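Local coordinates for putative polyphosphate kinase 2 family protein (Arthrobacter aurescens, PDB 3RHF), which probably acts as a polyphosphate kinase of the PPK2 family, moving phosphate between polyphosphate and nucleotides, at residues A55-L60 against V96-P101; G90-V95 against V135-R140; D120-I125 against Y164-D169; E144-H149 against S229-K234. One frame throughout, in Å; residues are numbered along the deposited sequence.

How the contacts relate
All four contacts are apolar packing with no hydrogen bond across them, set in an α/β/α sandwich around a parallel sheet. Contacts 1 and 2 share helix 88-98 and touch each other: contact 1 joins its end to helix 43-69 and is only partly buried, while contact 2 lays it on strand 135-139, nearest the chain's centre and close to a bound phosphate. Both also reach the second subunit. Contacts 3 and 4, buried like contact 2, lie within the other helical layer, and a probable hydrogen bond from Asn-168 to the Lys-234 carbonyl links them. Contact 3 packs an aromatic ring, whereas contact 4, the smallest, rests on one alanine methyl.

Contact 1: A55-L60 against V96-P101; sequences ARLAEL and VGAMDP
Leu-57, on helix 43-69, reaches across to Ala-98 and Met-99, near the C-terminal end of helix 88-98. Its CB stands 4.6 Å from Ala-98 CB, the start of an apolar seam. CG, anti to the backbone N (chi1 -171°), lies 4.1 Å from Met-99 CG. From there the branches part. CD2 packs on the methyl of Ala-98, with Leu-57 CD2 and Ala-98 CB 4.0 Å apart, while CD1 lies on the side of Met-99, a selenomethionine whose chain, extended beyond CG, crosses the leucine obliquely. The placing of the Met-99 CE methyl against CD1 is doubtful, the modelled separation being too short to be trusted. Beside this seam the backbones come close: the CA atoms of Ala-58 and Met-99 are 5.0 Å apart, and Ala-58 CB rests 3.4 Å from Ala-98 O, an approach that a methyl group permits. Leu-262 and Leu-265 of helix 250-266 also touch Leu-57, and Gln-61, one turn further on, accepts a hydrogen bond from Asp-100 N. An alanine in place of Leu-57 would lack both branches and is likely to open a gap between the Met-99 side chain, Ala-98 and helix 250-266. This is helix-on-helix packing within one outer layer of a P-loop NTPase-type α/β/α sandwich, at the far end of the helix that follows the first strand and its glycine-rich loop.

Contact 2: G90-V95 against V135-R140; sequences GIVSHV and VGVFDR
Val-92 of helix 88-98 drops one methyl, CG2, between two side chains on strand 135-139. This is the tight part. Val-92 CG2 lies 4.0 Å from Val-137 CG1 and 3.9 Å from Asp-139 CB, so it bridges two residues that point to the same side of the strand. The valine's other branch, CG1, is anti to the backbone N (chi1 161°), which leaves CG2 as the one presented to the strand. Asp-139 turns its methylene to the valine, and its side chain lies about 5 Å from a bound phosphate ion, probably from the crystallisation liquor; an aspartate ending a hydrophobic strand here is consistent with a Walker B position. Arg-140 gives Asp-139 only a long ionic pairing, and makes a salt bridge with Asp-84. One turn along the helix the packing is looser: Val-95 CG1 comes no closer than 4.9 Å, to Val-137 CG2. On the partly exposed side of the helix, Ser-93 meets Pro-101 of the second subunit. Strands 75-82 and 104-108 flank 135-139, lending Leu-80 and Leu-106 to Val-92, while helix 250-266 packs on Ile-91 and Val-95, and helix 43-69 on His-94.

Contact 3: D120-I125 against Y164-D169; sequences DFLWRI and YAAIND
Phe-121 drives its ring edge-first against helix 157-176, where Ile-167 and Ala-166 receive it. Ile-167 CG1 lies close to the ring plane at the rim, 3.9 Å from Phe-121 CZ and about as far from CE1, while Ile-167 CD1 comes within 4.1 Å of Phe-121 CE1. The methyl of Ala-166 meets the ring obliquely, with Phe-121 CE2 and Ala-166 CB 4.2 Å apart. Because alanine stops at CB, the helix surface dips beside the isoleucine, and a second bump settles there: Leu-122 CD1 sits 4.0 Å from Ala-166 CB and 3.9 Å from Ala-166 O. Ring and leucine thus press side by side on one small residue. They also brace each other, since Leu-122 CG rests 3.6 Å above one face of the Phe-121 ring, displaced toward the rim. In the α/β/α sandwich this joins the turn before the short helix 123-126, which leads toward strand 135-139, to the long helix of the same outer layer. The ring is set by a chi1 of 78°, which puts CG between the backbone N and the carbonyl carbon. Asp-120 fixes the turn: its OD2 takes a capping bond from Leu-122 N, 3.2 Å long, the N-H approaching from above the carboxylate plane rather than within it. Its other oxygen, OD1, forms a salt bridge with Arg-162, and Arg-163 makes a cation-pi contact with Phe-121. Phe-170, a turn beyond Ala-166, packs on Leu-122 and Ile-125.

Contact 4: E144-H149 against S229-K234; sequences EDVLIH and SVAFEK
No ring stands between Val-146, Leu-147 and Ala-231, but one, Tyr-164, borders them. Tyr-164 of helix 157-176 carries the CB and CG of Lys-234 over one face, while Val-146 approaches its rim obliquely from the other side of the ring plane; Val-230 touches it as well. Phe-232 points elsewhere, to Trp-242, the two planes inclined by about 55°. The setting is a helical layer of the P-loop NTPase-type α/β/α fold: the chain that leaves strand 135-139 and leads into helix 148-151 packs on helix 221-235, which runs on to strand 242-246. The junction itself is slight, with 74 Å² buried in all. Ala-231 points its methyl at the loop, and its smallness lets Val-146 and Leu-147 converge on that one carbon, although the CA atoms of Val-146 and Ala-231 remain 7.1 Å apart. Leu-147 reaches it only by the end of its chain, CD2, and also packs on Ala-227 and Tyr-228 one turn back along the helix. A backbone bond from Leu-147 N to Glu-144 O, 3.1 Å long, closes the turn that carries both residues. Val-146 CG2 and Leu-147 CD2 both approach Ala-231 CB, at 4.3 Å and 4.4 Å, and Val-146 CG2 lies 5.0 Å from Leu-147 CD2.

Contact 1: A55-L60 against V96-P101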
loop_
_atom_site.group_PDB
_atom_site.type_symbol
_atom_site.label_atom_id
_atom_site.label_comp_id
_atom_site.label_asym_id
_atom_site.label_seq_id
_atom_site.Cartn_x
_atom_site.Cartn_y
_atom_site.Cartn_z
ATOM N N ALA A 55 -2.695 1.335 -14.937
ATOM C CA ALA A 55 -3.742 0.408 -15.310
ATOM C C ALA A 55 -3.139 -0.900 -15.773
ATOM O O ALA A 55 -3.595 -1.978 -15.370
ATOM C CB ALA A 55 -4.626 0.985 -16.399
ATOM N N ARG A 56 -2.108 -0.836 -16.600
ATOM C CA ARG A 56 -1.440 -2.065 -17.016
ATOM C C ARG A 56 -0.863 -2.890 -15.843
ATOM O O ARG A 56 -1.007 -4.127 -15.814
ATOM C CB ARG A 56 -0.330 -1.749 -17.985
ATOM C CG ARG A 56 -0.825 -1.189 -19.310
ATOM C CD ARG A 56 0.371 -0.827 -20.150
ATOM N NE ARG A 56 -0.000 0.113 -21.172
ATOM C CZ ARG A 56 0.845 0.820 -21.910
ATOM N NH1 ARG A 56 2.162 0.691 -21.770
ATOM N NH2 ARG A 56 0.349 1.652 -22.813
ATOM N N LEU A 57 -0.187 -2.196 -14.911
ATOM C CA LEU A 57 0.416 -2.811 -13.754
ATOM C C LEU A 57 -0.669 -3.429 -12.851
ATOM O O LEU A 57 -0.517 -4.550 -12.419
ATOM C CB LEU A 57 1.248 -1.782 -12.999
ATOM C CG LEU A 57 2.155 -2.249 -11.852
ATOM C CD1 LEU A 57 3.191 -3.205 -12.355
ATOM C CD2 LEU A 57 2.902 -1.074 -11.105
ATOM N N ALA A 58 -1.768 -2.708 -12.617
ATOM C CA ALA A 58 -2.892 -3.239 -11.829
ATOM C C ALA A 58 -3.402 -4.566 -12.433
ATOM O O ALA A 58 -3.593 -5.537 -11.747
ATOM C CB ALA A 58 -4.017 -2.219 -11.717
ATOM N N GLU A 59 -3.565 -4.617 -13.737
ATOM C CA GLU A 59 -4.004 -5.846 -14.357
ATOM C C GLU A 59 -2.955 -6.924 -14.182
ATOM O O GLU A 59 -3.274 -8.021 -13.811
ATOM C CB GLU A 59 -4.363 -5.660 -15.829
ATOM C CG GLU A 59 -4.615 -6.976 -16.543
ATOM C CD GLU A 59 -5.354 -6.872 -17.900
ATOM O OE1 GLU A 59 -5.462 -5.766 -18.494
ATOM O OE2 GLU A 59 -5.837 -7.935 -18.391
ATOM N N LEU A 60 -1.701 -6.636 -14.447
ATOM C CA LEU A 60 -0.728 -7.708 -14.462
ATOM C C LEU A 60 -0.350 -8.223 -13.051
ATOM O O LEU A 60 -0.001 -9.367 -12.884
ATOM C CB LEU A 60 0.506 -7.281 -15.206
ATOM C CG LEU A 60 0.523 -7.337 -16.722
ATOM C CD1 LEU A 60 1.726 -6.580 -17.129
ATOM C CD2 LEU A 60 0.587 -8.760 -17.186
ATOM N N VAL A 96 3.465 0.842 -5.587
ATOM C CA VAL A 96 2.561 0.174 -4.681
ATOM C C VAL A 96 1.130 0.638 -4.826
ATOM O O VAL A 96 0.191 -0.180 -4.838
ATOM C CB VAL A 96 3.070 0.323 -3.242
ATOM C CG1 VAL A 96 1.992 0.033 -2.282
ATOM C CG2 VAL A 96 4.290 -0.604 -3.044
ATOM N N GLY A 97 0.943 1.924 -5.017
ATOM C CA GLY A 97 -0.389 2.463 -5.169
ATOM C C GLY A 97 -1.080 2.136 -6.451
ATOM O O GLY A 97 -2.264 2.346 -6.581
ATOM N N ALA A 98 -0.355 1.676 -7.443
ATOM C CA ALA A 98 -0.992 1.244 -8.690
ATOM C C ALA A 98 -1.487 -0.163 -8.482
ATOM O O ALA A 98 -2.272 -0.638 -9.287
ATOM C CB ALA A 98 -0.027 1.276 -9.858
HETATM N N MSE A 99 -1.020 -0.840 -7.425
HETATM C CA MSE A 99 -1.332 -2.262 -7.198
HETATM C C MSE A 99 -2.395 -2.467 -6.115
HETATM O O MSE A 99 -2.757 -1.533 -5.409
HETATM C CB MSE A 99 -0.056 -3.001 -6.843
HETATM C CG MSE A 99 0.880 -3.051 -7.997
HETATM SE SE MSE A 99 2.509 -4.044 -7.645
HETATM C CE MSE A 99 3.020 -4.176 -9.499
ATOM N N ASP A 100 -2.938 -3.677 -6.017
ATOM C CA ASP A 100 -3.753 -4.015 -4.857
ATOM C C ASP A 100 -2.811 -4.375 -3.719
ATOM O O ASP A 100 -2.039 -5.282 -3.872
ATOM C CB ASP A 100 -4.740 -5.149 -5.138
ATOM C CG ASP A 100 -5.814 -5.302 -4.007
ATOM O OD1 ASP A 100 -7.039 -5.305 -4.348
ATOM O OD2 ASP A 100 -5.432 -5.408 -2.804
ATOM N N PRO A 101 -2.898 -3.657 -2.580
ATOM C CA PRO A 101 -1.993 -3.849 -1.438
ATOM C C PRO A 101 -2.014 -5.241 -0.846
ATOM O O PRO A 101 -1.032 -5.666 -0.271
ATOM C CB PRO A 101 -2.490 -2.835 -0.394
ATOM C CG PRO A 101 -3.893 -2.497 -0.790
ATOM C CD PRO A 101 -3.958 -2.672 -2.276
#

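Contact 2: G90-V95 against V135-R140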
loop_
_atom_site.group_PDB
_atom_site.type_symbol
_atom_site.label_atom_id
_atom_site.label_comp_id
_atom_site.label_asym_id
_atom_site.label_seq_id
_atom_site.Cartn_x
_atom_site.Cartn_y
_atom_site.Cartn_z
ATOM N N GLY A 90 9.073 8.012 -3.158
ATOM C CA GLY A 90 8.038 8.378 -4.089
ATOM C C GLY A 90 7.788 7.315 -5.128
ATOM O O GLY A 90 6.661 7.095 -5.532
ATOM N N ILE A 91 8.820 6.696 -5.622
ATOM C CA ILE A 91 8.606 5.650 -6.594
ATOM C C ILE A 91 7.891 4.450 -5.944
ATOM O O ILE A 91 6.931 3.918 -6.549
ATOM C CB ILE A 91 9.935 5.213 -7.298
ATOM C CG1 ILE A 91 10.518 6.420 -8.045
ATOM C CG2 ILE A 91 9.712 4.068 -8.257
ATOM C CD1 ILE A 91 10.924 6.158 -9.457
ATOM N N VAL A 92 8.315 4.066 -4.726
ATOM C CA VAL A 92 7.734 2.971 -4.039
ATOM C C VAL A 92 6.284 3.239 -3.873
ATOM O O VAL A 92 5.433 2.405 -4.250
ATOM C CB VAL A 92 8.355 2.765 -2.620
ATOM C CG1 VAL A 92 7.393 1.914 -1.754
ATOM C CG2 VAL A 92 9.745 2.147 -2.708
ATOM N N SER A 93 5.973 4.432 -3.378
ATOM C CA SER A 93 4.594 4.831 -3.192
ATOM C C SER A 93 3.816 4.801 -4.459
ATOM O O SER A 93 2.614 4.492 -4.459
ATOM C CB SER A 93 4.535 6.258 -2.674
ATOM O OG SER A 93 3.220 6.694 -2.407
ATOM N N HIS A 94 4.430 5.182 -5.558
ATOM C CA HIS A 94 3.628 5.205 -6.758
ATOM C C HIS A 94 3.308 3.756 -7.246
ATOM O O HIS A 94 2.151 3.419 -7.571
ATOM C CB HIS A 94 4.254 6.041 -7.875
ATOM C CG HIS A 94 3.306 6.251 -8.991
ATOM N ND1 HIS A 94 3.133 5.313 -9.987
ATOM C CD2 HIS A 94 2.361 7.205 -9.194
ATOM C CE1 HIS A 94 2.145 5.706 -10.786
ATOM N NE2 HIS A 94 1.657 6.845 -10.326
ATOM N N VAL A 95 4.341 2.916 -7.282
ATOM C CA VAL A 95 4.244 1.552 -7.765
ATOM C C VAL A 95 3.283 0.762 -6.884
ATOM O O VAL A 95 2.390 0.099 -7.348
ATOM C CB VAL A 95 5.622 0.868 -7.725
ATOM C CG1 VAL A 95 5.463 -0.595 -8.068
ATOM C CG2 VAL A 95 6.629 1.563 -8.693
ATOM N N VAL A 135 3.997 -9.440 -5.205
ATOM C CA VAL A 135 5.024 -8.485 -5.644
ATOM C C VAL A 135 5.673 -7.950 -4.417
ATOM O O VAL A 135 5.045 -7.322 -3.584
ATOM C CB VAL A 135 4.443 -7.299 -6.443
ATOM C CG1 VAL A 135 5.530 -6.265 -6.694
ATOM C CG2 VAL A 135 3.810 -7.808 -7.800
ATOM N N GLY A 136 6.932 -8.223 -4.270
ATOM C CA GLY A 136 7.665 -7.703 -3.114
ATOM C C GLY A 136 8.406 -6.445 -3.496
ATOM O O GLY A 136 9.005 -6.366 -4.606
ATOM N N VAL A 137 8.367 -5.448 -2.610
ATOM C CA VAL A 137 9.158 -4.240 -2.832
ATOM C C VAL A 137 10.079 -4.000 -1.664
ATOM O O VAL A 137 9.631 -3.877 -0.515
ATOM C CB VAL A 137 8.283 -3.010 -3.118
ATOM C CG1 VAL A 137 9.166 -1.743 -3.147
ATOM C CG2 VAL A 137 7.485 -3.198 -4.427
ATOM N N PHE A 138 11.375 -3.943 -1.989
ATOM C CA PHE A 138 12.448 -3.587 -1.049
ATOM C C PHE A 138 12.931 -2.131 -1.287
ATOM O O PHE A 138 13.664 -1.840 -2.259
ATOM C CB PHE A 138 13.661 -4.524 -1.199
ATOM C CG PHE A 138 13.502 -5.926 -0.600
ATOM C CD1 PHE A 138 12.353 -6.338 0.068
ATOM C CD2 PHE A 138 14.555 -6.828 -0.711
ATOM C CE1 PHE A 138 12.251 -7.659 0.618
ATOM C CE2 PHE A 138 14.458 -8.132 -0.207
ATOM C CZ PHE A 138 13.303 -8.548 0.460
ATOM N N ASP A 139 12.464 -1.232 -0.413
ATOM C CA ASP A 139 13.055 0.096 -0.259
ATOM C C ASP A 139 14.310 -0.013 0.638
ATOM O O ASP A 139 14.217 -0.147 1.855
ATOM C CB ASP A 139 12.028 1.094 0.294
ATOM C CG ASP A 139 12.568 2.510 0.434
ATOM O OD1 ASP A 139 13.779 2.671 0.295
ATOM O OD2 ASP A 139 11.792 3.471 0.686
ATOM N N ARG A 140 15.466 0.091 -0.027
ATOM C CA ARG A 140 16.759 -0.394 0.450
ATOM C C ARG A 140 16.708 -1.913 0.588
ATOM O O ARG A 140 15.630 -2.488 0.567
ATOM C CB ARG A 140 17.190 0.270 1.751
ATOM C CG ARG A 140 17.300 1.758 1.668
ATOM C CD ARG A 140 17.611 2.285 3.046
ATOM N NE ARG A 140 17.796 3.722 3.064
ATOM C CZ ARG A 140 16.829 4.625 3.213
ATOM N NH1 ARG A 140 17.163 5.913 3.206
ATOM N NH2 ARG A 140 15.544 4.273 3.361
#

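Contact 3: D120-I125 against Y164-D169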
loop_
_atom_site.group_PDB
_atom_site.type_symbol
_atom_site.label_atom_id
_atom_site.label_comp_id
_atom_site.label_asym_id
_atom_site.label_seq_id
_atom_site.Cartn_x
_atom_site.Cartn_y
_atom_site.Cartn_z
ATOM N N ASP A 120 23.755 -13.238 10.450
ATOM C CA ASP A 120 24.303 -12.962 9.144
ATOM C C ASP A 120 23.421 -11.914 8.465
ATOM O O ASP A 120 22.245 -11.826 8.748
ATOM C CB ASP A 120 24.310 -14.214 8.307
ATOM C CG ASP A 120 24.794 -13.946 6.932
ATOM O OD1 ASP A 120 26.011 -13.676 6.832
ATOM O OD2 ASP A 120 23.985 -13.964 5.970
ATOM N N PHE A 121 24.012 -11.118 7.577
ATOM C CA PHE A 121 23.360 -9.911 7.078
ATOM C C PHE A 121 22.148 -10.216 6.226
ATOM O O PHE A 121 21.239 -9.421 6.215
ATOM C CB PHE A 121 24.342 -9.022 6.342
ATOM C CG PHE A 121 24.662 -9.474 4.960
ATOM C CD1 PHE A 121 24.118 -8.837 3.870
ATOM C CD2 PHE A 121 25.525 -10.532 4.735
ATOM C CE1 PHE A 121 24.428 -9.269 2.574
ATOM C CE2 PHE A 121 25.834 -10.952 3.469
ATOM C CZ PHE A 121 25.292 -10.325 2.378
ATOM N N LEU A 122 22.113 -11.377 5.573
ATOM C CA LEU A 122 20.922 -11.841 4.841
ATOM C C LEU A 122 19.748 -12.382 5.661
ATOM O O LEU A 122 18.669 -12.595 5.114
ATOM C CB LEU A 122 21.306 -12.891 3.815
ATOM C CG LEU A 122 22.276 -12.362 2.770
ATOM C CD1 LEU A 122 22.672 -13.556 1.904
ATOM C CD2 LEU A 122 21.657 -11.203 1.944
ATOM N N TRP A 123 19.912 -12.605 6.944
ATOM C CA TRP A 123 18.842 -13.243 7.683
ATOM C C TRP A 123 17.608 -12.346 7.616
ATOM O O TRP A 123 16.529 -12.799 7.265
ATOM C CB TRP A 123 19.272 -13.503 9.113
ATOM C CG TRP A 123 18.231 -14.045 10.051
ATOM C CD1 TRP A 123 17.833 -15.347 10.162
ATOM C CD2 TRP A 123 17.514 -13.324 11.060
ATOM N NE1 TRP A 123 16.859 -15.463 11.145
ATOM C CE2 TRP A 123 16.660 -14.237 11.707
ATOM C CE3 TRP A 123 17.490 -11.990 11.455
ATOM C CZ2 TRP A 123 15.840 -13.874 12.752
ATOM C CZ3 TRP A 123 16.656 -11.617 12.493
ATOM C CH2 TRP A 123 15.835 -12.555 13.125
ATOM N N ARG A 124 17.763 -11.048 7.887
ATOM C CA ARG A 124 16.595 -10.164 7.916
ATOM C C ARG A 124 15.968 -9.952 6.557
ATOM O O ARG A 124 14.788 -9.661 6.467
ATOM C CB ARG A 124 16.937 -8.834 8.555
ATOM C CG ARG A 124 17.935 -7.994 7.773
ATOM C CD ARG A 124 18.103 -6.687 8.464
ATOM N NE ARG A 124 18.793 -5.674 7.687
ATOM C CZ ARG A 124 18.592 -4.361 7.859
ATOM N NH1 ARG A 124 17.699 -3.882 8.763
ATOM N NH2 ARG A 124 19.249 -3.507 7.098
ATOM N N ILE A 125 16.752 -10.148 5.511
ATOM C CA ILE A 125 16.281 -9.956 4.180
ATOM C C ILE A 125 15.447 -11.136 3.703
ATOM O O ILE A 125 14.359 -10.934 3.112
ATOM C CB ILE A 125 17.423 -9.745 3.181
ATOM C CG1 ILE A 125 18.473 -8.735 3.682
ATOM C CG2 ILE A 125 16.819 -9.219 1.851
ATOM C CD1 ILE A 125 17.922 -7.295 3.879
ATOM N N TYR A 164 29.406 -10.123 -1.421
ATOM C CA TYR A 164 29.052 -10.102 -2.818
ATOM C C TYR A 164 28.661 -11.497 -3.289
ATOM O O TYR A 164 27.667 -11.660 -4.026
ATOM C CB TYR A 164 30.225 -9.614 -3.668
ATOM C CG TYR A 164 30.587 -8.183 -3.474
ATOM C CD1 TYR A 164 29.608 -7.187 -3.376
ATOM C CD2 TYR A 164 31.905 -7.800 -3.430
ATOM C CE1 TYR A 164 29.980 -5.839 -3.214
ATOM C CE2 TYR A 164 32.287 -6.485 -3.269
ATOM C CZ TYR A 164 31.346 -5.515 -3.160
ATOM O OH TYR A 164 31.753 -4.231 -3.010
ATOM N N ALA A 165 29.458 -12.489 -2.905
ATOM C CA ALA A 165 29.197 -13.852 -3.324
ATOM C C ALA A 165 27.923 -14.359 -2.649
ATOM O O ALA A 165 27.162 -15.076 -3.276
ATOM C CB ALA A 165 30.401 -14.791 -3.061
ATOM N N ALA A 166 27.665 -13.962 -1.407
ATOM C CA ALA A 166 26.442 -14.426 -0.728
ATOM C C ALA A 166 25.151 -13.876 -1.384
ATOM O O ALA A 166 24.152 -14.603 -1.590
ATOM C CB ALA A 166 26.490 -14.079 0.734
ATOM N N ILE A 167 25.199 -12.586 -1.723
ATOM C CA ILE A 167 24.128 -11.903 -2.406
ATOM C C ILE A 167 23.804 -12.662 -3.699
ATOM O O ILE A 167 22.679 -13.059 -3.927
ATOM C CB ILE A 167 24.516 -10.406 -2.650
ATOM C CG1 ILE A 167 24.423 -9.611 -1.343
ATOM C CG2 ILE A 167 23.646 -9.774 -3.633
ATOM C CD1 ILE A 167 25.143 -8.260 -1.356
ATOM N N ASN A 168 24.799 -12.924 -4.523
ATOM C CA ASN A 168 24.576 -13.630 -5.757
ATOM C C ASN A 168 23.971 -15.018 -5.571
ATOM O O ASN A 168 23.113 -15.429 -6.365
ATOM C CB ASN A 168 25.873 -13.715 -6.535
ATOM C CG ASN A 168 26.266 -12.376 -7.167
ATOM O OD1 ASN A 168 25.420 -11.488 -7.415
ATOM N ND2 ASN A 168 27.539 -12.229 -7.447
ATOM N N ASP A 169 24.394 -15.716 -4.520
ATOM C CA ASP A 169 23.886 -17.048 -4.191
ATOM C C ASP A 169 22.454 -16.965 -3.738
ATOM O O ASP A 169 21.619 -17.740 -4.199
ATOM C CB ASP A 169 24.700 -17.704 -3.088
ATOM C CG ASP A 169 24.109 -19.071 -2.656
ATOM O OD1 ASP A 169 24.278 -20.087 -3.400
ATOM O OD2 ASP A 169 23.465 -19.158 -1.566
#

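Contact 4: E144-H149 against S229-K234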
loop_
_atom_site.group_PDB
_atom_site.type_symbol
_atom_site.label_atom_id
_atom_site.label_comp_id
_atom_site.label_asym_id
_atom_site.label_seq_id
_atom_site.Cartn_x
_atom_site.Cartn_y
_atom_site.Cartn_z
ATOM N N GLU A 144 22.713 -2.640 1.111
ATOM C CA GLU A 144 23.161 -1.669 2.093
ATOM C C GLU A 144 24.424 -2.177 2.762
ATOM O O GLU A 144 25.338 -1.367 3.090
ATOM C CB GLU A 144 22.117 -1.374 3.163
ATOM C CG GLU A 144 20.912 -0.603 2.644
ATOM C CD GLU A 144 21.224 0.843 2.301
ATOM O OE1 GLU A 144 21.402 1.642 3.223
ATOM O OE2 GLU A 144 21.271 1.206 1.117
ATOM N N ASP A 145 24.498 -3.513 2.921
ATOM C CA ASP A 145 25.611 -4.118 3.635
ATOM C C ASP A 145 26.883 -4.217 2.813
ATOM O O ASP A 145 27.879 -4.635 3.342
ATOM C CB ASP A 145 25.211 -5.463 4.197
ATOM C CG ASP A 145 24.152 -5.329 5.261
ATOM O OD1 ASP A 145 24.491 -4.843 6.366
ATOM O OD2 ASP A 145 22.984 -5.698 5.000
ATOM N N VAL A 146 26.860 -3.846 1.534
ATOM C CA VAL A 146 28.103 -3.598 0.801
ATOM C C VAL A 146 28.277 -2.158 0.288
ATOM O O VAL A 146 29.111 -1.919 -0.593
ATOM C CB VAL A 146 28.261 -4.549 -0.380
ATOM C CG1 VAL A 146 28.300 -5.945 0.131
ATOM C CG2 VAL A 146 27.162 -4.337 -1.424
ATOM N N LEU A 147 27.498 -1.221 0.822
ATOM C CA LEU A 147 27.595 0.188 0.411
ATOM C C LEU A 147 28.019 1.051 1.604
ATOM O O LEU A 147 29.137 1.474 1.682
ATOM C CB LEU A 147 26.277 0.716 -0.182
ATOM C CG LEU A 147 25.853 0.033 -1.476
ATOM C CD1 LEU A 147 24.386 0.246 -1.742
ATOM C CD2 LEU A 147 26.724 0.473 -2.657
ATOM N N ILE A 148 27.107 1.297 2.531
ATOM C CA ILE A 148 27.392 2.129 3.652
ATOM C C ILE A 148 28.598 1.493 4.379
ATOM O O ILE A 148 29.583 2.162 4.670
ATOM C CB ILE A 148 26.092 2.373 4.517
ATOM C CG1 ILE A 148 26.299 3.542 5.494
ATOM C CG2 ILE A 148 25.685 1.183 5.305
ATOM C CD1 ILE A 148 24.963 4.120 6.105
ATOM N N HIS A 149 28.558 0.184 4.577
ATOM C CA HIS A 149 29.621 -0.516 5.299
ATOM C C HIS A 149 30.962 -0.357 4.593
ATOM O O HIS A 149 31.994 -0.248 5.228
ATOM C CB HIS A 149 29.279 -2.002 5.429
ATOM C CG HIS A 149 28.196 -2.303 6.425
ATOM N ND1 HIS A 149 28.376 -3.180 7.479
ATOM C CD2 HIS A 149 26.921 -1.862 6.518
ATOM C CE1 HIS A 149 27.259 -3.264 8.180
ATOM N NE2 HIS A 149 26.363 -2.467 7.623
ATOM N N SER A 229 29.485 1.209 -7.913
ATOM C CA SER A 229 30.009 0.745 -9.173
ATOM C C SER A 229 30.677 -0.585 -8.970
ATOM O O SER A 229 30.564 -1.440 -9.813
ATOM C CB SER A 229 30.949 1.775 -9.809
ATOM O OG SER A 229 32.055 1.919 -8.999
ATOM N N VAL A 230 31.333 -0.779 -7.831
ATOM C CA VAL A 230 31.950 -2.070 -7.531
ATOM C C VAL A 230 30.877 -3.129 -7.321
ATOM O O VAL A 230 30.906 -4.186 -7.979
ATOM C CB VAL A 230 32.902 -2.004 -6.340
ATOM C CG1 VAL A 230 33.378 -3.437 -5.935
ATOM C CG2 VAL A 230 34.082 -1.099 -6.699
ATOM N N ALA A 231 29.928 -2.824 -6.445
ATOM C CA ALA A 231 28.705 -3.634 -6.266
ATOM C C ALA A 231 28.102 -4.094 -7.585
ATOM O O ALA A 231 27.715 -5.256 -7.697
ATOM C CB ALA A 231 27.640 -2.858 -5.451
ATOM N N PHE A 232 28.023 -3.203 -8.578
ATOM C CA PHE A 232 27.479 -3.602 -9.890
ATOM C C PHE A 232 28.422 -4.524 -10.653
ATOM O O PHE A 232 27.954 -5.432 -11.324
ATOM C CB PHE A 232 27.135 -2.434 -10.843
ATOM C CG PHE A 232 26.204 -1.382 -10.276
ATOM C CD1 PHE A 232 25.193 -1.699 -9.418
ATOM C CD2 PHE A 232 26.364 -0.063 -10.645
ATOM C CE1 PHE A 232 24.375 -0.720 -8.916
ATOM C CE2 PHE A 232 25.565 0.905 -10.151
ATOM C CZ PHE A 232 24.566 0.567 -9.261
ATOM N N GLU A 233 29.730 -4.309 -10.587
ATOM C CA GLU A 233 30.655 -5.236 -11.255
ATOM C C GLU A 233 30.530 -6.594 -10.613
ATOM O O GLU A 233 30.727 -7.589 -11.257
ATOM C CB GLU A 233 32.132 -4.780 -11.154
ATOM C CG GLU A 233 32.500 -3.560 -12.072
ATOM C CD GLU A 233 33.918 -2.965 -11.795
ATOM O OE1 GLU A 233 34.760 -3.765 -11.282
ATOM O OE2 GLU A 233 34.162 -1.738 -12.087
ATOM N N LYS A 234 30.242 -6.629 -9.321
ATOM C CA LYS A 234 30.255 -7.887 -8.578
ATOM C C LYS A 234 28.930 -8.642 -8.665
ATOM O O LYS A 234 28.962 -9.864 -8.664
ATOM C CB LYS A 234 30.617 -7.632 -7.106
ATOM C CG LYS A 234 32.018 -6.964 -6.885
ATOM C CD LYS A 234 33.149 -8.001 -6.710
ATOM C CE LYS A 234 34.551 -7.414 -6.870
ATOM N NZ LYS A 234 35.425 -8.433 -7.524
#